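Local structure of thioredoxin domain-containing protein (2R5S) at residues 49-53 and 54-58; 80-83 and 84-88. The protein is of unknown function in this tetratricopeptide-repeat part, while the longer protein also has a thioredoxin domain and may have protein-disulfide reductase activity. All coordinates share one frame; numbering follows the deposited sequence.

Interaction 1: residues 49-53 and 54-58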
loop_
_atom_site.group_PDB
_atom_site.type_symbol
_atom_site.label_atom_id
_atom_site.label_comp_id
_atom_site.label_asym_id
_atom_site.label_seq_id
_atom_site.Cartn_x
_atom_site.Cartn_y
_atom_site.Cartn_z
ATOM N N CYS A 49 -8.105 7.790 -2.208
ATOM C CA CYS A 49 -6.699 7.912 -2.506
ATOM C C CYS A 49 -5.907 6.724 -1.895
ATOM O O CYS A 49 -4.946 6.165 -2.499
ATOM C CB CYS A 49 -6.163 9.266 -2.006
ATOM S SG CYS A 49 -6.642 10.686 -3.019
ATOM N N LEU A 50 -6.295 6.324 -0.703
ATOM C CA LEU A 50 -5.575 5.257 -0.031
ATOM C C LEU A 50 -5.717 3.961 -0.875
ATOM O O LEU A 50 -4.755 3.217 -1.168
ATOM C CB LEU A 50 -6.133 5.079 1.370
ATOM C CG LEU A 50 -5.856 6.267 2.252
ATOM C CD1 LEU A 50 -6.576 6.105 3.603
ATOM C CD2 LEU A 50 -4.349 6.356 2.476
ATOM N N LEU A 51 -6.931 3.727 -1.305
ATOM C CA LEU A 51 -7.233 2.559 -2.027
ATOM C C LEU A 51 -6.555 2.545 -3.390
ATOM O O LEU A 51 -6.136 1.480 -3.853
ATOM C CB LEU A 51 -8.738 2.523 -2.207
ATOM C CG LEU A 51 -9.444 1.201 -2.188
ATOM C CD1 LEU A 51 -9.873 1.030 -0.764
ATOM C CD2 LEU A 51 -10.656 1.320 -3.125
ATOM N N GLU A 52 -6.474 3.689 -4.074
ATOM C CA GLU A 52 -5.845 3.708 -5.388
ATOM C C GLU A 52 -4.342 3.528 -5.231
ATOM O O GLU A 52 -3.635 3.209 -6.189
ATOM C CB GLU A 52 -6.099 5.044 -6.087
ATOM C CG GLU A 52 -7.537 5.307 -6.461
ATOM C CD GLU A 52 -8.118 4.195 -7.343
ATOM O OE1 GLU A 52 -8.912 3.326 -6.844
ATOM O OE2 GLU A 52 -7.736 4.181 -8.500
ATOM N N THR A 53 -3.847 3.774 -4.014
ATOM C CA THR A 53 -2.419 3.637 -3.744
ATOM C C THR A 53 -2.105 2.353 -2.985
ATOM O O THR A 53 -0.959 2.111 -2.591
ATOM C CB THR A 53 -1.880 4.809 -2.993
ATOM O OG1 THR A 53 -2.620 4.933 -1.758
ATOM C CG2 THR A 53 -1.968 6.087 -3.882
ATOM N N LYS A 54 -3.148 1.543 -2.813
ATOM C CA LYS A 54 -3.032 0.157 -2.394
ATOM C C LYS A 54 -2.724 0.036 -0.920
ATOM O O LYS A 54 -2.094 -0.919 -0.450
ATOM C CB LYS A 54 -2.086 -0.619 -3.330
ATOM C CG LYS A 54 -2.528 -0.472 -4.831
ATOM C CD LYS A 54 -2.156 -1.649 -5.709
ATOM C CE LYS A 54 -2.931 -2.919 -5.317
ATOM N NZ LYS A 54 -2.177 -4.195 -5.639
ATOM N N GLN A 55 -3.195 1.032 -0.180
ATOM C CA GLN A 55 -3.048 1.061 1.266
ATOM C C GLN A 55 -4.392 0.681 1.846
ATOM O O GLN A 55 -5.089 1.543 2.312
ATOM C CB GLN A 55 -2.681 2.465 1.697
ATOM C CG GLN A 55 -1.553 3.100 0.865
ATOM C CD GLN A 55 -0.984 4.345 1.496
ATOM O OE1 GLN A 55 -0.235 4.274 2.469
ATOM N NE2 GLN A 55 -1.337 5.501 0.950
ATOM N N PHE A 56 -4.761 -0.606 1.762
ATOM C CA PHE A 56 -6.147 -1.107 1.989
ATOM C C PHE A 56 -6.551 -1.083 3.456
ATOM O O PHE A 56 -7.686 -0.821 3.803
ATOM C CB PHE A 56 -6.289 -2.535 1.458
ATOM C CG PHE A 56 -6.086 -2.662 -0.033
ATOM C CD1 PHE A 56 -6.643 -1.759 -0.903
ATOM C CD2 PHE A 56 -5.378 -3.722 -0.565
ATOM C CE1 PHE A 56 -6.472 -1.873 -2.255
ATOM C CE2 PHE A 56 -5.207 -3.824 -1.935
ATOM C CZ PHE A 56 -5.751 -2.903 -2.755
ATOM N N GLU A 57 -5.580 -1.315 4.318
ATOM C CA GLU A 57 -5.784 -1.232 5.751
ATOM C C GLU A 57 -6.059 0.171 6.275
ATOM O O GLU A 57 -7.031 0.415 6.926
ATOM C CB GLU A 57 -4.551 -1.797 6.453
ATOM C CG GLU A 57 -4.780 -1.880 7.844
ATOM C CD GLU A 57 -5.069 -3.294 8.248
ATOM O OE1 GLU A 57 -4.324 -3.744 9.142
ATOM O OE2 GLU A 57 -6.008 -3.942 7.657
ATOM N N LEU A 58 -5.167 1.100 6.000
ATOM C CA LEU A 58 -5.516 2.516 6.156
ATOM C C LEU A 58 -6.880 2.851 5.497
ATOM O O LEU A 58 -7.683 3.491 6.125
ATOM C CB LEU A 58 -4.382 3.394 5.622
ATOM C CG LEU A 58 -3.058 3.458 6.398
ATOM C CD1 LEU A 58 -2.151 4.455 5.710
ATOM C CD2 LEU A 58 -3.159 3.798 7.923
#
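Gln55 N gives a nearly straight 2.9 Å hydrogen bond to Leu50 O, with the donor nitrogen above the carbonyl plane. A weak bond of 3.2 Å runs from Lys54 N to Leu51 O. Thr53 is the first residue to leave the helical backbone, and Lys54 has positive phi (76°), which turns the chain. Gln55 then takes the N-cap position of helix 56-63.

The side chains follow this turn. Gln55 CG stands beside its own backbone N (chi1 -47°), and the extended chain carries the amide back over the helix end. Gln55 NE2 gives an in-plane hydrogen bond of 3.0 Å to Thr53 OG1. Gln55 NE2 also lies 3.5 Å from Leu50 CD2, where the two side chains cross at about a right angle. The other methyl, Leu50 CD1, packs 4.0 Å from Leu58 CB. The Phe56 ring brings CE1 to 3.7 Å from Leu51 O, and Lys54 CA lies over one ring face near the rim. Lys54 NZ reaches Asn119 O and Gln120 O by weak bonds.

This is a Schellman motif, closing helix 40-52 at the tight turn of a helical hairpin in a tetratricopeptide-repeat region.

Interaction 2: residues 80-83 and 84-88. With EDO (1,2-ethanediol), chain E.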
loop_
_atom_site.group_PDB
_atom_site.type_symbol
_atom_site.label_atom_id
_atom_site.label_comp_id
_atom_site.label_asym_id
_atom_site.label_seq_id
_atom_site.Cartn_x
_atom_site.Cartn_y
_atom_site.Cartn_z
ATOM N N ALA A 80 -17.209 -1.596 -1.607
ATOM C CA ALA A 80 -17.355 -2.785 -2.394
ATOM C C ALA A 80 -16.008 -3.046 -2.952
ATOM O O ALA A 80 -15.643 -4.192 -3.114
ATOM C CB ALA A 80 -18.370 -2.591 -3.511
ATOM N N LYS A 81 -15.277 -1.979 -3.284
ATOM C CA LYS A 81 -13.906 -2.133 -3.797
ATOM C C LYS A 81 -12.977 -2.749 -2.770
ATOM O O LYS A 81 -12.208 -3.641 -3.117
ATOM C CB LYS A 81 -13.341 -0.820 -4.316
ATOM C CG LYS A 81 -13.891 -0.491 -5.811
ATOM C CD LYS A 81 -13.371 0.934 -6.214
ATOM C CE LYS A 81 -13.497 1.082 -7.670
ATOM N NZ LYS A 81 -12.638 2.279 -8.027
ATOM N N LEU A 82 -13.085 -2.296 -1.513
ATOM C CA LEU A 82 -12.236 -2.813 -0.459
ATOM C C LEU A 82 -12.556 -4.262 -0.231
ATOM O O LEU A 82 -11.691 -5.061 -0.013
ATOM C CB LEU A 82 -12.422 -1.985 0.827
ATOM C CG LEU A 82 -11.488 -2.284 2.003
ATOM C CD1 LEU A 82 -10.035 -1.935 1.511
ATOM C CD2 LEU A 82 -11.862 -1.508 3.270
ATOM N N GLU A 83 -13.821 -4.638 -0.305
ATOM C CA GLU A 83 -14.212 -6.035 -0.085
ATOM C C GLU A 83 -13.752 -6.942 -1.218
ATOM O O GLU A 83 -13.210 -7.996 -0.969
ATOM C CB GLU A 83 -15.694 -6.146 0.124
ATOM C CG GLU A 83 -16.132 -7.634 0.228
ATOM C CD GLU A 83 -15.557 -8.367 1.516
ATOM O OE1 GLU A 83 -15.291 -9.605 1.446
ATOM O OE2 GLU A 83 -15.383 -7.716 2.596
ATOM N N LEU A 84 -13.925 -6.549 -2.477
ATOM C CA LEU A 84 -13.290 -7.304 -3.552
ATOM C C LEU A 84 -11.736 -7.397 -3.417
ATOM O O LEU A 84 -11.185 -8.459 -3.592
ATOM C CB LEU A 84 -13.690 -6.668 -4.860
ATOM C CG LEU A 84 -15.158 -6.733 -5.209
ATOM C CD1 LEU A 84 -15.325 -5.918 -6.476
ATOM C CD2 LEU A 84 -15.577 -8.203 -5.420
ATOM N N HIS A 85 -11.030 -6.308 -3.049
ATOM C CA HIS A 85 -9.573 -6.380 -2.968
ATOM C C HIS A 85 -9.161 -7.377 -1.897
ATOM O O HIS A 85 -8.189 -8.138 -2.065
ATOM C CB HIS A 85 -8.915 -4.998 -2.672
ATOM C CG HIS A 85 -8.871 -4.102 -3.875
ATOM N ND1 HIS A 85 -8.329 -4.507 -5.080
ATOM C CD2 HIS A 85 -9.370 -2.856 -4.084
ATOM C CE1 HIS A 85 -8.480 -3.548 -5.977
ATOM N NE2 HIS A 85 -9.113 -2.537 -5.398
ATOM N N GLN A 86 -9.903 -7.378 -0.801
ATOM C CA GLN A 86 -9.457 -8.166 0.338
ATOM C C GLN A 86 -9.780 -9.652 0.175
ATOM O O GLN A 86 -9.086 -10.507 0.754
ATOM C CB GLN A 86 -9.893 -7.565 1.672
ATOM C CG GLN A 86 -11.368 -7.294 1.876
ATOM C CD GLN A 86 -11.643 -6.198 2.962
ATOM O OE1 GLN A 86 -10.707 -5.546 3.441
ATOM N NE2 GLN A 86 -12.937 -6.001 3.325
ATOM N N GLN A 87 -10.773 -9.970 -0.653
ATOM C CA GLN A 87 -10.980 -11.355 -1.053
ATOM C C GLN A 87 -9.846 -11.810 -1.971
ATOM O O GLN A 87 -9.351 -12.922 -1.846
ATOM C CB GLN A 87 -12.325 -11.579 -1.748
ATOM C CG GLN A 87 -13.495 -10.989 -1.037
ATOM C CD GLN A 87 -14.863 -11.557 -1.466
ATOM O OE1 GLN A 87 -15.079 -12.042 -2.609
ATOM N NE2 GLN A 87 -15.810 -11.457 -0.542
ATOM N N ALA A 88 -9.414 -10.931 -2.871
ATOM C CA ALA A 88 -8.369 -11.277 -3.838
ATOM C C ALA A 88 -7.003 -11.539 -3.198
ATOM O O ALA A 88 -6.132 -12.151 -3.818
ATOM C CB ALA A 88 -8.271 -10.218 -4.940
HETATM C C1 EDO E . -6.327 -6.885 -5.267
HETATM O O1 EDO E . -6.120 -7.485 -3.957
HETATM C C2 EDO E . -6.119 -7.938 -6.349
HETATM O O2 EDO E . -5.486 -7.419 -7.520
#
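Glu83 reaches one turn forward along helix 73-88 to two glutamines, Gln86 and Gln87. Glu83 CB lies 3.2 Å from Leu84 N, the next residue of the helix. CG is anti to the backbone N (chi1 175°), and a bend at chi2 turns the carboxylate toward both amides. CG passes Gln87 NE2, and CD lies between the two amide nitrogens, near both Gln87 NE2 and Gln86 NE2. At the tip each oxygen has its own partner. Glu83 OE1 accepts a 2.8 Å hydrogen bond from Gln87 NE2 on its anti lone pair. Glu83 OE2 accepts one of 3.1 Å from Gln86 NE2, which comes from above the carboxylate plane. The carboxylate stands steeply to both amides, with planes 75° apart for Gln86 and nearly perpendicular for Gln87.

Gln86 gets its amide there with CG between its backbone N and carbonyl carbon (chi1 55°). Gln86 OE1 sits 3.6 Å from Leu82 CG. Helical backbone bonds run beneath, from Leu84 N to Ala80 O through Gln87 N to Glu83 O. On another side of the helix, His85 CD2 lies 3.1 Å from Lys81 O. An ethanediol, probably from the crystallisation liquor, has C1 at the edge of the imidazole and O1 2.9 Å from His85 O. The ethanediol is also hydrogen-bonded to Val121 O.

Each carboxylate oxygen of Glu83 thus has an amide N-H partner. The two bonds would limit rotation of the carboxylate and probably stabilise its negative charge by neutral N-H donors at the helix surface.

From the N terminus, helix 40-52 arrives first and interaction 1 closes the short turn into helix 56-63. The chain then runs on to helix 73-88, where interaction 2 spans successive turns of one helix. The two contacts are in series; they neither nest nor cross. Their centres are 12 Å apart, yet they touch. The Phe56 ring stacks with that of His85, with Phe56 CZ 3.5 Å from His85 CG. Leu51 packs on Lys81 and Leu82, and Leu82 CD1 also meets Phe56 O. Helix 73-88 is thereby joined to both arms of the preceding hairpin, near the turn between them.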